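Local coordinates for bacterioferritin comigratory protein (Xylella fastidiosa, PDB 3IXR) that probably reduces hydroperoxides through a reactive cysteine thiol, as other thioredoxin-fold peroxiredoxins of the PrxQ class do, at residues D100-C103 / A104-F108; S68-G71 / L72-L76; S116-I119 / L120-F124; T42-T45 / L46-T50; P163-A166 / E167-N171. The protein carries 1 engineered substitution. One frame throughout, in Å; residues are numbered along the deposited sequence. Where two conformers were deposited one is given.

In the fold
All five contacts are local, each between neighbouring residues of one continuous nine-residue run, and they follow one another in the order interaction 4, 2, 1, 3, 5. Interactions 1 and 2 lie on helices 96-106 and 65-82, the crossover helices of two beta-alpha-beta units that share strand 86-92. Their centres are about 11 Å apart and they touch, F108 lying against G71 and L72. Interaction 5, at the start of helix 165-177, abuts interaction 2, their centres about 10 Å apart. Interactions 3 and 4 meet through L120, F124 and L46, on the opposite side of the chain's centre from interaction 5, consistent with the helix-flanked sheet of peroxiredoxins.

Interaction 1: D100-C103 / A104-F108; sequences DSFC and AKQGF
F102 and F108 form a T-shaped (edge-to-face) pair around the end of a helix: the edge of F108 points into one face of F102, the ring planes are 76° apart, and the centroids lie 5.1 Å from each other. The closest atoms are F102 CE1 and F108 CE2, at 3.7 Å; F108 CE2 lies above the F102 ring, offset toward its rim. With CG anti to the backbone N, chi1 -177° swings the F102 ring out from the helix flank, where the edge of F108 can meet its face. Q106 fills the angle between the rings. Its CG is 3.8 Å from F102 CE2, while its CB sits over one face of F108. C103, in one of its two conformers, brings SG to the edge of the F108 ring.

Helix 96-106 is the crossover of the beta-alpha-beta unit made with strands 86-92 and 112-114, and L112 and L72 pack against these same side chains.

Among backbone bonds, D100 O, S101 O and F102 O accept the amides four residues on. The helix then stops at G107, whose phi is positive. F108 N turns back to C103 O at 3.1 Å, meeting a lone pair in the carbonyl plane, as in a Schellman motif whose second bond, G107 N to C103 O, is weak. A water joins F108 O, 2.8 Å away, to C103 O, the latter bond weak.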
loop_
_atom_site.group_PDB
_atom_site.type_symbol
_atom_site.label_atom_id
_atom_site.label_comp_id
_atom_site.label_asym_id
_atom_site.label_seq_id
_atom_site.Cartn_x
_atom_site.Cartn_y
_atom_site.Cartn_z
ATOM N N ASP A 100 -4.554 7.726 -12.446
ATOM C CA ASP A 100 -4.021 8.994 -12.850
ATOM C C ASP A 100 -5.004 10.103 -12.561
ATOM O O ASP A 100 -4.537 11.171 -12.140
ATOM C CB ASP A 100 -3.727 8.971 -14.349
ATOM C CG ASP A 100 -2.567 8.058 -14.668
ATOM O OD1 ASP A 100 -1.727 7.767 -13.807
ATOM O OD2 ASP A 100 -2.425 7.682 -15.873
ATOM N N SER A 101 -6.297 9.850 -12.775
ATOM C CA SER A 101 -7.320 10.941 -12.472
ATOM C C SER A 101 -7.355 11.234 -10.987
ATOM O O SER A 101 -7.399 12.415 -10.582
ATOM C CB SER A 101 -8.659 10.579 -12.953
ATOM O OG SER A 101 -8.552 10.513 -14.381
ATOM N N PHE A 102 -7.174 10.193 -10.201
ATOM C CA PHE A 102 -7.265 10.321 -8.698
ATOM C C PHE A 102 -6.026 11.017 -8.205
ATOM O O PHE A 102 -6.127 11.981 -7.385
ATOM C CB PHE A 102 -7.370 8.873 -8.130
ATOM C CG PHE A 102 -7.553 8.784 -6.645
ATOM C CD1 PHE A 102 -7.089 7.626 -6.026
ATOM C CD2 PHE A 102 -8.408 9.667 -5.981
ATOM C CE1 PHE A 102 -7.329 7.379 -4.621
ATOM C CE2 PHE A 102 -8.668 9.455 -4.578
ATOM C CZ PHE A 102 -8.158 8.352 -3.957
ATOM N N CYS A 103 -4.801 10.605 -8.643
ATOM C CA CYS A 103 -3.556 11.318 -8.325
ATOM C C CYS A 103 -3.610 12.780 -8.664
ATOM O O CYS A 103 -3.189 13.646 -7.919
ATOM C CB CYS A 103 -2.337 10.695 -9.055
ATOM S SG CYS A 103 -1.885 9.124 -8.286
ATOM N N ALA A 104 -4.104 13.076 -9.869
ATOM C CA ALA A 104 -4.131 14.468 -10.278
ATOM C C ALA A 104 -5.076 15.267 -9.450
ATOM O O ALA A 104 -4.739 16.394 -9.041
ATOM C CB ALA A 104 -4.544 14.554 -11.740
ATOM N N LYS A 105 -6.273 14.742 -9.280
ATOM C CA LYS A 105 -7.320 15.501 -8.516
ATOM C C LYS A 105 -6.813 15.789 -7.133
ATOM O O LYS A 105 -7.042 16.898 -6.562
ATOM C CB LYS A 105 -8.539 14.667 -8.414
ATOM C CG LYS A 105 -9.799 15.383 -7.636
ATOM C CD LYS A 105 -11.031 14.541 -7.709
ATOM C CE LYS A 105 -12.132 14.916 -6.677
ATOM N NZ LYS A 105 -12.190 16.382 -6.416
ATOM N N GLN A 106 -6.218 14.777 -6.504
ATOM C CA GLN A 106 -5.793 14.978 -5.059
ATOM C C GLN A 106 -4.432 15.584 -4.890
ATOM O O GLN A 106 -4.057 15.884 -3.726
ATOM C CB GLN A 106 -5.893 13.625 -4.318
ATOM C CG GLN A 106 -7.225 12.916 -4.385
ATOM C CD GLN A 106 -8.398 13.655 -3.672
ATOM O OE1 GLN A 106 -8.143 14.374 -2.738
ATOM N NE2 GLN A 106 -9.645 13.412 -4.070
ATOM N N GLY A 107 -3.597 15.593 -5.933
ATOM C CA GLY A 107 -2.243 16.001 -5.884
ATOM C C GLY A 107 -1.293 15.070 -5.185
ATOM O O GLY A 107 -0.273 15.498 -4.553
ATOM N N PHE A 108 -1.562 13.766 -5.309
ATOM C CA PHE A 108 -0.626 12.810 -4.708
ATOM C C PHE A 108 0.763 12.849 -5.375
ATOM O O PHE A 108 0.896 12.917 -6.651
ATOM C CB PHE A 108 -1.142 11.357 -4.843
ATOM C CG PHE A 108 -2.414 11.075 -4.127
ATOM C CD1 PHE A 108 -2.864 11.860 -3.020
ATOM C CD2 PHE A 108 -3.226 10.013 -4.570
ATOM C CE1 PHE A 108 -4.035 11.544 -2.362
ATOM C CE2 PHE A 108 -4.443 9.653 -3.905
ATOM C CZ PHE A 108 -4.887 10.466 -2.786
HETATM O O HOH W 1 -0.061 14.825 -8.480
#

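Interaction 2: S68-G71 / L72-L76; sequences STEG and LEFNL
E70 and F74 stand one turn apart on helix 65-82, the crossover between parallel strands 53-58 and 86-92 of the thioredoxin-like fold. In peroxiredoxins this helix carries the peroxidatic cysteine near its start, probably the site of the engineered serine in this protein. The two side chains run side by side in the same direction. With CG anti to the backbone N (chi1 -173°) and an extended chain, E70 lays its methylene CG 3.7 Å from F74 CE2. The carboxylate and ring planes are only 28° apart, and E70 OE2 lies in the plane of the ring at its edge, 3.6 Å from F74 CE2. A polarised ring C-H facing a carboxylate oxygen would be mildly favourable. The main charge partner of E70 is R142, which forms a salt bridge with OE1, while OE2 takes a weak hydrogen bond from H165. F74 itself stacks on Y57 of the sheet.

T69 and E73 form a second side-by-side pair, with T69 CG2 in the given conformer 3.8 Å from E73 OE2; the other oxygen, OE1, accepts the backbone N of G164. L72 folds back toward the preceding turn, its CG 3.2 Å from S68 O.

Four consecutive i to i+4 bonds tie the turn together. The straightest is F74 N to E70 O, at 171°. The last is more bent: N75 N reaches G71 O at 2.9 Å, and N75 CB lies 3.2 Å from the same oxygen.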
loop_
_atom_site.group_PDB
_atom_site.type_symbol
_atom_site.label_atom_id
_atom_site.label_comp_id
_atom_site.label_asym_id
_atom_site.label_seq_id
_atom_site.Cartn_x
_atom_site.Cartn_y
_atom_site.Cartn_z
ATOM N N SER A 68 -9.458 8.851 -0.441
ATOM C CA SER A 68 -8.790 10.114 -0.661
ATOM C C SER A 68 -8.235 10.715 0.638
ATOM O O SER A 68 -7.083 11.168 0.609
ATOM C CB SER A 68 -9.655 11.170 -1.373
ATOM O OG SER A 68 -10.734 11.501 -0.530
ATOM N N THR A 69 -8.960 10.548 1.765
ATOM C CA THR A 69 -8.365 10.939 3.063
ATOM C C THR A 69 -7.115 10.163 3.372
ATOM O O THR A 69 -6.085 10.755 3.718
ATOM C CB THR A 69 -9.408 10.718 4.161
ATOM O OG1 THR A 69 -10.560 11.562 3.887
ATOM C CG2 THR A 69 -8.793 11.115 5.496
ATOM N N GLU A 70 -7.165 8.824 3.198
ATOM C CA GLU A 70 -5.938 8.079 3.451
ATOM C C GLU A 70 -4.715 8.537 2.605
ATOM O O GLU A 70 -3.626 8.699 3.102
ATOM C CB GLU A 70 -6.155 6.543 3.280
ATOM C CG GLU A 70 -4.939 5.724 3.709
ATOM C CD GLU A 70 -5.218 4.249 3.680
ATOM O OE1 GLU A 70 -6.229 3.797 3.062
ATOM O OE2 GLU A 70 -4.400 3.510 4.278
ATOM N N GLY A 71 -4.977 8.724 1.287
ATOM C CA GLY A 71 -3.935 9.219 0.390
ATOM C C GLY A 71 -3.344 10.553 0.802
ATOM O O GLY A 71 -2.198 10.802 0.709
ATOM N N LEU A 72 -4.256 11.444 1.121
ATOM C CA LEU A 72 -3.819 12.750 1.567
ATOM C C LEU A 72 -3.024 12.749 2.857
ATOM O O LEU A 72 -1.993 13.532 2.948
ATOM C CB LEU A 72 -5.003 13.722 1.711
ATOM C CG LEU A 72 -5.714 14.080 0.340
ATOM C CD1 LEU A 72 -7.029 14.774 0.692
ATOM C CD2 LEU A 72 -4.766 15.000 -0.531
ATOM N N GLU A 73 -3.363 11.873 3.774
ATOM C CA GLU A 73 -2.602 11.779 4.999
ATOM C C GLU A 73 -1.227 11.227 4.772
ATOM O O GLU A 73 -0.250 11.709 5.350
ATOM C CB GLU A 73 -3.370 11.021 6.081
ATOM C CG GLU A 73 -4.663 11.786 6.471
ATOM C CD GLU A 73 -5.277 11.317 7.758
ATOM O OE1 GLU A 73 -4.868 10.310 8.334
ATOM O OE2 GLU A 73 -6.266 11.983 8.207
ATOM N N PHE A 74 -1.108 10.209 3.911
ATOM C CA PHE A 74 0.216 9.796 3.524
ATOM C C PHE A 74 0.981 10.882 2.738
ATOM O O PHE A 74 2.159 11.044 2.922
ATOM C CB PHE A 74 0.141 8.500 2.698
ATOM C CG PHE A 74 0.107 7.271 3.517
ATOM C CD1 PHE A 74 1.149 6.906 4.378
ATOM C CD2 PHE A 74 -1.079 6.509 3.471
ATOM C CE1 PHE A 74 1.028 5.723 5.217
ATOM C CE2 PHE A 74 -1.278 5.356 4.206
ATOM C CZ PHE A 74 -0.185 4.895 5.103
ATOM N N ASN A 75 0.290 11.649 1.873
ATOM C CA ASN A 75 0.957 12.555 1.008
ATOM C C ASN A 75 1.634 13.679 1.886
ATOM O O ASN A 75 2.797 14.078 1.607
ATOM C CB ASN A 75 -0.099 13.153 0.077
ATOM C CG ASN A 75 0.544 13.691 -1.198
ATOM O OD1 ASN A 75 1.416 13.060 -1.830
ATOM N ND2 ASN A 75 0.165 14.906 -1.521
ATOM N N LEU A 76 0.856 14.148 2.843
ATOM C CA LEU A 76 1.363 15.179 3.795
ATOM C C LEU A 76 2.652 14.722 4.475
ATOM O O LEU A 76 3.533 15.579 4.729
ATOM C CB LEU A 76 0.291 15.452 4.848
ATOM C CG LEU A 76 0.675 16.334 6.026
ATOM C CD1 LEU A 76 1.044 17.671 5.376
ATOM C CD2 LEU A 76 -0.646 16.440 6.889
#

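Interaction 3: S116-I119 / L120-F124; sequences SDAI and LCKAF
K122 lies back across A118, its aliphatic chain draped over the carbonyl that opens the helix. The CG of K122 is anti to its carbonyl carbon (chi1 -78°), and a bend at chi3 (-86°) curls the rest of the chain round the oxygen. Both K122 CG and K122 CE end up close to A118 O, CE at 3.3 Å. From there K122 CE also reaches the methyl of A118, at 4.0 Å to CB, and passes beside the carbonyl of D117. The same methyl also faces the side chain of C121, A118 CB to C121 CB being 4.3 Å.

A118 is the N-cap residue and has a positive phi, which turns the chain from the loop after strand 112-114 into the short helix 119-123. Its O accepts K122 N at 2.9 Å, and I119 O accepts A123 N at 3.0 Å. L120 points the other way, into an apolar layer formed with L31, L46 and F58; C121 also touches F58 of the sheet. D115 completes the helix start, one carboxylate oxygen taking L120 N and the other C121 N.

A118 O thus receives one N-H while being wrapped by methylenes of the same lysine, which probably limits how freely water reaches it. The ammonium remains beyond bonding distance of the D117 carbonyl, and the negative D115 at the helix start would be expected to suit the helix dipole.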
loop_
_atom_site.group_PDB
_atom_site.type_symbol
_atom_site.label_atom_id
_atom_site.label_comp_id
_atom_site.label_asym_id
_atom_site.label_seq_id
_atom_site.Cartn_x
_atom_site.Cartn_y
_atom_site.Cartn_z
ATOM N N SER A 116 -4.626 -4.666 -11.285
ATOM C CA SER A 116 -5.881 -5.008 -11.946
ATOM C C SER A 116 -6.043 -6.507 -12.154
ATOM O O SER A 116 -7.141 -6.944 -12.545
ATOM C CB SER A 116 -5.983 -4.370 -13.313
ATOM O OG SER A 116 -4.791 -4.637 -14.078
ATOM N N ASP A 117 -4.985 -7.285 -11.922
ATOM C CA ASP A 117 -5.124 -8.773 -11.892
ATOM C C ASP A 117 -5.245 -9.316 -10.466
ATOM O O ASP A 117 -5.359 -10.528 -10.217
ATOM C CB ASP A 117 -3.953 -9.432 -12.580
ATOM C CG ASP A 117 -3.811 -8.967 -14.056
ATOM O OD1 ASP A 117 -4.854 -8.984 -14.814
ATOM O OD2 ASP A 117 -2.682 -8.544 -14.418
ATOM N N ALA A 118 -5.303 -8.386 -9.531
ATOM C CA ALA A 118 -5.446 -8.776 -8.101
ATOM C C ALA A 118 -4.267 -9.621 -7.571
ATOM O O ALA A 118 -4.436 -10.267 -6.530
ATOM C CB ALA A 118 -6.815 -9.402 -7.747
ATOM N N ILE A 119 -3.130 -9.569 -8.246
ATOM C CA ILE A 119 -1.974 -10.396 -7.800
ATOM C C ILE A 119 -1.420 -9.907 -6.476
ATOM O O ILE A 119 -1.208 -10.738 -5.578
ATOM C CB ILE A 119 -0.871 -10.466 -8.892
ATOM C CG1 ILE A 119 -1.502 -11.287 -10.050
ATOM C CG2 ILE A 119 0.528 -10.986 -8.258
ATOM C CD1 ILE A 119 -0.842 -11.093 -11.410
ATOM N N LEU A 120 -1.215 -8.578 -6.297
ATOM C CA LEU A 120 -0.670 -8.203 -5.004
ATOM C C LEU A 120 -1.729 -8.422 -3.922
ATOM O O LEU A 120 -1.426 -8.759 -2.768
ATOM C CB LEU A 120 -0.384 -6.696 -4.930
ATOM C CG LEU A 120 0.902 -6.326 -5.490
ATOM C CD1 LEU A 120 1.089 -4.833 -5.242
ATOM C CD2 LEU A 120 2.105 -7.133 -4.998
ATOM N N CYS A 121 -2.993 -8.134 -4.239
ATOM C CA CYS A 121 -4.091 -8.243 -3.282
ATOM C C CYS A 121 -4.202 -9.689 -2.753
ATOM O O CYS A 121 -4.348 -9.898 -1.589
ATOM C CB CYS A 121 -5.422 -7.811 -3.952
ATOM S SG CYS A 121 -5.628 -6.037 -4.070
ATOM N N LYS A 122 -4.101 -10.685 -3.631
ATOM C CA LYS A 122 -4.181 -12.047 -3.188
ATOM C C LYS A 122 -2.895 -12.452 -2.428
ATOM O O LYS A 122 -2.981 -13.150 -1.439
ATOM C CB LYS A 122 -4.320 -12.885 -4.483
ATOM C CG LYS A 122 -5.788 -12.782 -4.970
ATOM C CD LYS A 122 -6.020 -13.758 -6.187
ATOM C CE LYS A 122 -5.657 -13.180 -7.557
ATOM N NZ LYS A 122 -5.797 -14.294 -8.612
ATOM N N ALA A 123 -1.734 -11.990 -2.907
ATOM C CA ALA A 123 -0.430 -12.257 -2.267
ATOM C C ALA A 123 -0.426 -11.801 -0.815
ATOM O O ALA A 123 -0.021 -12.513 0.073
ATOM C CB ALA A 123 0.722 -11.729 -3.054
ATOM N N PHE A 124 -0.973 -10.586 -0.601
ATOM C CA PHE A 124 -0.987 -10.009 0.760
ATOM C C PHE A 124 -2.273 -10.407 1.508
ATOM O O PHE A 124 -2.474 -10.053 2.685
ATOM C CB PHE A 124 -0.760 -8.454 0.685
ATOM C CG PHE A 124 0.673 -8.084 0.483
ATOM C CD1 PHE A 124 1.280 -8.149 -0.791
ATOM C CD2 PHE A 124 1.508 -7.737 1.559
ATOM C CE1 PHE A 124 2.595 -7.840 -0.979
ATOM C CE2 PHE A 124 2.801 -7.424 1.409
ATOM C CZ PHE A 124 3.401 -7.468 0.144
#

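Interaction 4: T42-T45 / L46-T50; sequences TCKT and LSDYT
K44 overlaps Y49 with the far part of its chain: the two side chains cross at about a right angle, and K44 CE lies 3.4 Å from the hydroxyl OH of Y49. K44 CG rests 3.2 Å from D48 OD2, and a bend at chi2 (85°) then carries CD and CE toward the tyrosine hydroxyl. The charged ends do not pair directly, K44 NZ being 4.5 Å from D48 OD2. Instead NZ donates to a water at 3.0 Å, which in turn makes a weak bond to the backbone O of D48.

The stronger use of the D48 carboxylate is at T45. Its OD2 accepts T45 N at 2.8 Å along a fairly straight N-H (164°), although the donor sits well above the carboxylate plane. In return D48 N binds T45 O at 2.9 Å, so two bonds run between the same pair of residues and should hold the aspartate firmly in place. T45 OG1, set between its backbone N and carbonyl carbon (chi1 58°), turns to S47 OG at 2.7 Å, a hydroxyl pair in which either partner may donate.

Behind the turn, L46 packs on L31, L32 and F124, while Y49 lies on L54, T87 and L89 of the sheet. An acidic side chain reaching back to the amide three residues earlier is one half of a capping box. Here it closes the start of the 3-10 turn 46-48, which links strand 42-44 of the outer hairpin with 36-38 to the central strand 53-58.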
loop_
_atom_site.group_PDB
_atom_site.type_symbol
_atom_site.label_atom_id
_atom_site.label_comp_id
_atom_site.label_asym_id
_atom_site.label_seq_id
_atom_site.Cartn_x
_atom_site.Cartn_y
_atom_site.Cartn_z
ATOM N N THR A 42 3.982 3.934 -15.462
ATOM C CA THR A 42 5.310 3.430 -15.077
ATOM C C THR A 42 5.213 1.986 -14.535
ATOM O O THR A 42 4.145 1.390 -14.424
ATOM C CB THR A 42 5.981 4.273 -14.000
ATOM O OG1 THR A 42 5.177 4.203 -12.801
ATOM C CG2 THR A 42 6.095 5.730 -14.414
ATOM N N CYS A 43 6.366 1.393 -14.323
ATOM C CA CYS A 43 6.347 0.063 -13.734
ATOM C C CYS A 43 7.548 -0.113 -12.863
ATOM O O CYS A 43 8.532 0.592 -12.976
ATOM C CB CYS A 43 6.155 -1.075 -14.752
ATOM S SG CYS A 43 6.908 -0.800 -16.396
ATOM N N LYS A 44 7.363 -1.000 -11.891
ATOM C CA LYS A 44 8.314 -1.269 -10.867
ATOM C C LYS A 44 8.135 -2.732 -10.501
ATOM O O LYS A 44 7.154 -3.379 -10.894
ATOM C CB LYS A 44 7.842 -0.468 -9.655
ATOM C CG LYS A 44 8.862 0.133 -8.871
ATOM C CD LYS A 44 9.287 1.455 -9.381
ATOM C CE LYS A 44 10.124 2.098 -8.241
ATOM N NZ LYS A 44 11.377 2.679 -8.810
ATOM N N THR A 45 9.048 -3.260 -9.657
ATOM C CA THR A 45 8.774 -4.541 -8.969
ATOM C C THR A 45 9.098 -4.234 -7.500
ATOM O O THR A 45 9.794 -3.259 -7.184
ATOM C CB THR A 45 9.677 -5.694 -9.431
ATOM O OG1 THR A 45 11.054 -5.298 -9.216
ATOM C CG2 THR A 45 9.380 -5.993 -10.927
ATOM N N LEU A 46 8.539 -5.018 -6.592
ATOM C CA LEU A 46 8.844 -4.848 -5.151
ATOM C C LEU A 46 10.334 -4.993 -4.864
ATOM O O LEU A 46 10.888 -4.352 -3.974
ATOM C CB LEU A 46 8.002 -5.803 -4.307
ATOM C CG LEU A 46 6.444 -5.612 -4.298
ATOM C CD1 LEU A 46 5.579 -6.680 -3.559
ATOM C CD2 LEU A 46 6.119 -4.172 -3.707
ATOM N N SER A 47 11.032 -5.826 -5.651
ATOM C CA SER A 47 12.498 -5.873 -5.524
ATOM C C SER A 47 13.184 -4.533 -5.748
ATOM O O SER A 47 14.256 -4.349 -5.237
ATOM C CB SER A 47 13.090 -6.956 -6.436
ATOM O OG SER A 47 13.042 -6.449 -7.756
ATOM N N ASP A 48 12.582 -3.559 -6.457
ATOM C CA ASP A 48 13.180 -2.219 -6.586
ATOM C C ASP A 48 13.325 -1.543 -5.258
ATOM O O ASP A 48 14.029 -0.568 -5.123
ATOM C CB ASP A 48 12.344 -1.329 -7.511
ATOM C CG ASP A 48 12.424 -1.800 -8.927
ATOM O OD1 ASP A 48 13.492 -2.364 -9.257
ATOM O OD2 ASP A 48 11.426 -1.692 -9.666
ATOM N N TYR A 49 12.677 -2.065 -4.230
ATOM C CA TYR A 49 12.766 -1.385 -2.953
ATOM C C TYR A 49 13.729 -2.029 -1.985
ATOM O O TYR A 49 13.730 -1.724 -0.741
ATOM C CB TYR A 49 11.351 -1.208 -2.342
ATOM C CG TYR A 49 10.425 -0.408 -3.233
ATOM C CD1 TYR A 49 9.610 -1.049 -4.155
ATOM C CD2 TYR A 49 10.370 0.968 -3.137
ATOM C CE1 TYR A 49 8.799 -0.338 -4.982
ATOM C CE2 TYR A 49 9.544 1.705 -3.974
ATOM C CZ TYR A 49 8.761 1.032 -4.875
ATOM O OH TYR A 49 7.913 1.739 -5.693
ATOM N N THR A 50 14.593 -2.901 -2.512
ATOM C CA THR A 50 15.645 -3.454 -1.691
ATOM C C THR A 50 16.416 -2.351 -0.953
ATOM O O THR A 50 16.661 -1.260 -1.482
ATOM C CB THR A 50 16.678 -4.240 -2.516
ATOM O OG1 THR A 50 17.756 -4.590 -1.642
ATOM C CG2 THR A 50 17.217 -3.393 -3.638
HETATM O O HOH W 2 12.680 2.374 -6.115
#

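Interaction 5: P163-A166 / E167-N171; sequences PGHA and EEVLN
G164 O, H165 O and A166 O accept E168 N, V169 N and L170 N in succession, starting helix 165-177 with i to i+4 bonds of nearly equal length and straightness. G164 is the N-cap, and its positive phi (81°), a value glycine adopts readily, swings the chain from the preceding loop into the helix. This C-terminal helix packs beside helix 65-82 on one side of the thioredoxin-like sheet.

H165 and V169 carry the main side-chain contact, a CH-pi interaction. With CG anti to the backbone N (chi1 180°) the imidazole stands out from the helix, and V169 CG2, one turn on, comes over one of its faces, 3.7 Å from the H165 ring centroid. The approach is 23° off the ring normal and offset toward the rim, so CG2 lies nearest to H165 NE2, at 3.4 Å. The ring is further fixed by the edge-to-face contact with W157.

E168 has its own link to W157: the extended chain carries OE1 to the indole NE1, from which it accepts a hydrogen bond, while E168 CB lies 3.4 Å from H165 O. A166 turns its methyl toward E73 and F74 of helix 65-82, and L170 reaches Q80 and F81 farther along that helix. The methyl V169 CG2 serves two neighbours in H165 at once, being 3.4 Å from H165 O as well as covering the imidazole.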
loop_
_atom_site.group_PDB
_atom_site.type_symbol
_atom_site.label_atom_id
_atom_site.label_comp_id
_atom_site.label_asym_id
_atom_site.label_seq_id
_atom_site.Cartn_x
_atom_site.Cartn_y
_atom_site.Cartn_z
ATOM N N PRO A 163 -8.809 7.550 9.732
ATOM C CA PRO A 163 -8.191 8.776 10.267
ATOM C C PRO A 163 -7.019 8.549 11.234
ATOM O O PRO A 163 -7.153 7.762 12.150
ATOM C CB PRO A 163 -9.342 9.475 11.017
ATOM C CG PRO A 163 -10.660 8.686 10.592
ATOM C CD PRO A 163 -10.212 7.309 10.056
ATOM N N GLY A 164 -5.872 9.225 10.940
ATOM C CA GLY A 164 -4.624 9.164 11.724
ATOM C C GLY A 164 -3.815 7.933 11.387
ATOM O O GLY A 164 -2.708 7.753 11.948
ATOM N N HIS A 165 -4.301 7.115 10.431
ATOM C CA HIS A 165 -3.536 5.911 10.165
ATOM C C HIS A 165 -2.137 6.212 9.639
ATOM O O HIS A 165 -1.168 5.579 10.069
ATOM C CB HIS A 165 -4.242 5.047 9.042
ATOM C CG HIS A 165 -3.486 3.785 8.725
ATOM N ND1 HIS A 165 -3.136 3.419 7.441
ATOM C CD2 HIS A 165 -3.132 2.767 9.546
ATOM C CE1 HIS A 165 -2.532 2.212 7.491
ATOM N NE2 HIS A 165 -2.507 1.809 8.750
ATOM N N ALA A 166 -1.996 7.076 8.638
ATOM C CA ALA A 166 -0.682 7.389 8.054
ATOM C C ALA A 166 0.319 7.864 9.127
ATOM O O ALA A 166 1.411 7.292 9.222
ATOM C CB ALA A 166 -0.803 8.442 6.962
ATOM N N GLU A 167 -0.164 8.723 10.055
ATOM C CA GLU A 167 0.738 9.091 11.148
ATOM C C GLU A 167 1.092 7.909 12.085
ATOM O O GLU A 167 2.219 7.867 12.587
ATOM C CB GLU A 167 0.021 10.194 11.982
ATOM C CG GLU A 167 0.971 10.831 12.986
ATOM C CD GLU A 167 0.459 12.147 13.526
ATOM O OE1 GLU A 167 -0.255 12.875 12.820
ATOM O OE2 GLU A 167 0.809 12.451 14.675
ATOM N N GLU A 168 0.146 7.003 12.339
ATOM C CA GLU A 168 0.488 5.837 13.153
ATOM C C GLU A 168 1.563 5.020 12.488
ATOM O O GLU A 168 2.410 4.447 13.106
ATOM C CB GLU A 168 -0.732 5.050 13.357
ATOM C CG GLU A 168 -0.433 3.663 13.988
ATOM C CD GLU A 168 -1.634 2.845 14.401
ATOM O OE1 GLU A 168 -1.341 1.651 14.797
ATOM O OE2 GLU A 168 -2.778 3.379 14.459
ATOM N N VAL A 169 1.427 4.865 11.195
ATOM C CA VAL A 169 2.449 4.141 10.439
ATOM C C VAL A 169 3.855 4.766 10.516
ATOM O O VAL A 169 4.881 4.140 10.772
ATOM C CB VAL A 169 1.919 3.911 8.923
ATOM C CG1 VAL A 169 3.113 3.266 8.151
ATOM C CG2 VAL A 169 0.709 3.019 8.907
ATOM N N LEU A 170 3.887 6.062 10.305
ATOM C CA LEU A 170 5.114 6.838 10.395
ATOM C C LEU A 170 5.710 6.626 11.807
ATOM O O LEU A 170 6.884 6.430 11.926
ATOM C CB LEU A 170 4.770 8.285 10.219
ATOM C CG LEU A 170 6.052 9.127 10.303
ATOM C CD1 LEU A 170 7.227 8.659 9.343
ATOM C CD2 LEU A 170 5.719 10.572 10.160
ATOM N N ASN A 171 4.872 6.765 12.815
ATOM C CA ASN A 171 5.429 6.690 14.181
ATOM C C ASN A 171 5.922 5.286 14.476
ATOM O O ASN A 171 6.898 5.137 15.246
ATOM C CB ASN A 171 4.421 7.114 15.253
ATOM C CG ASN A 171 4.264 8.609 15.276
ATOM O OD1 ASN A 171 5.198 9.311 14.844
ATOM N ND2 ASN A 171 3.096 9.098 15.624
#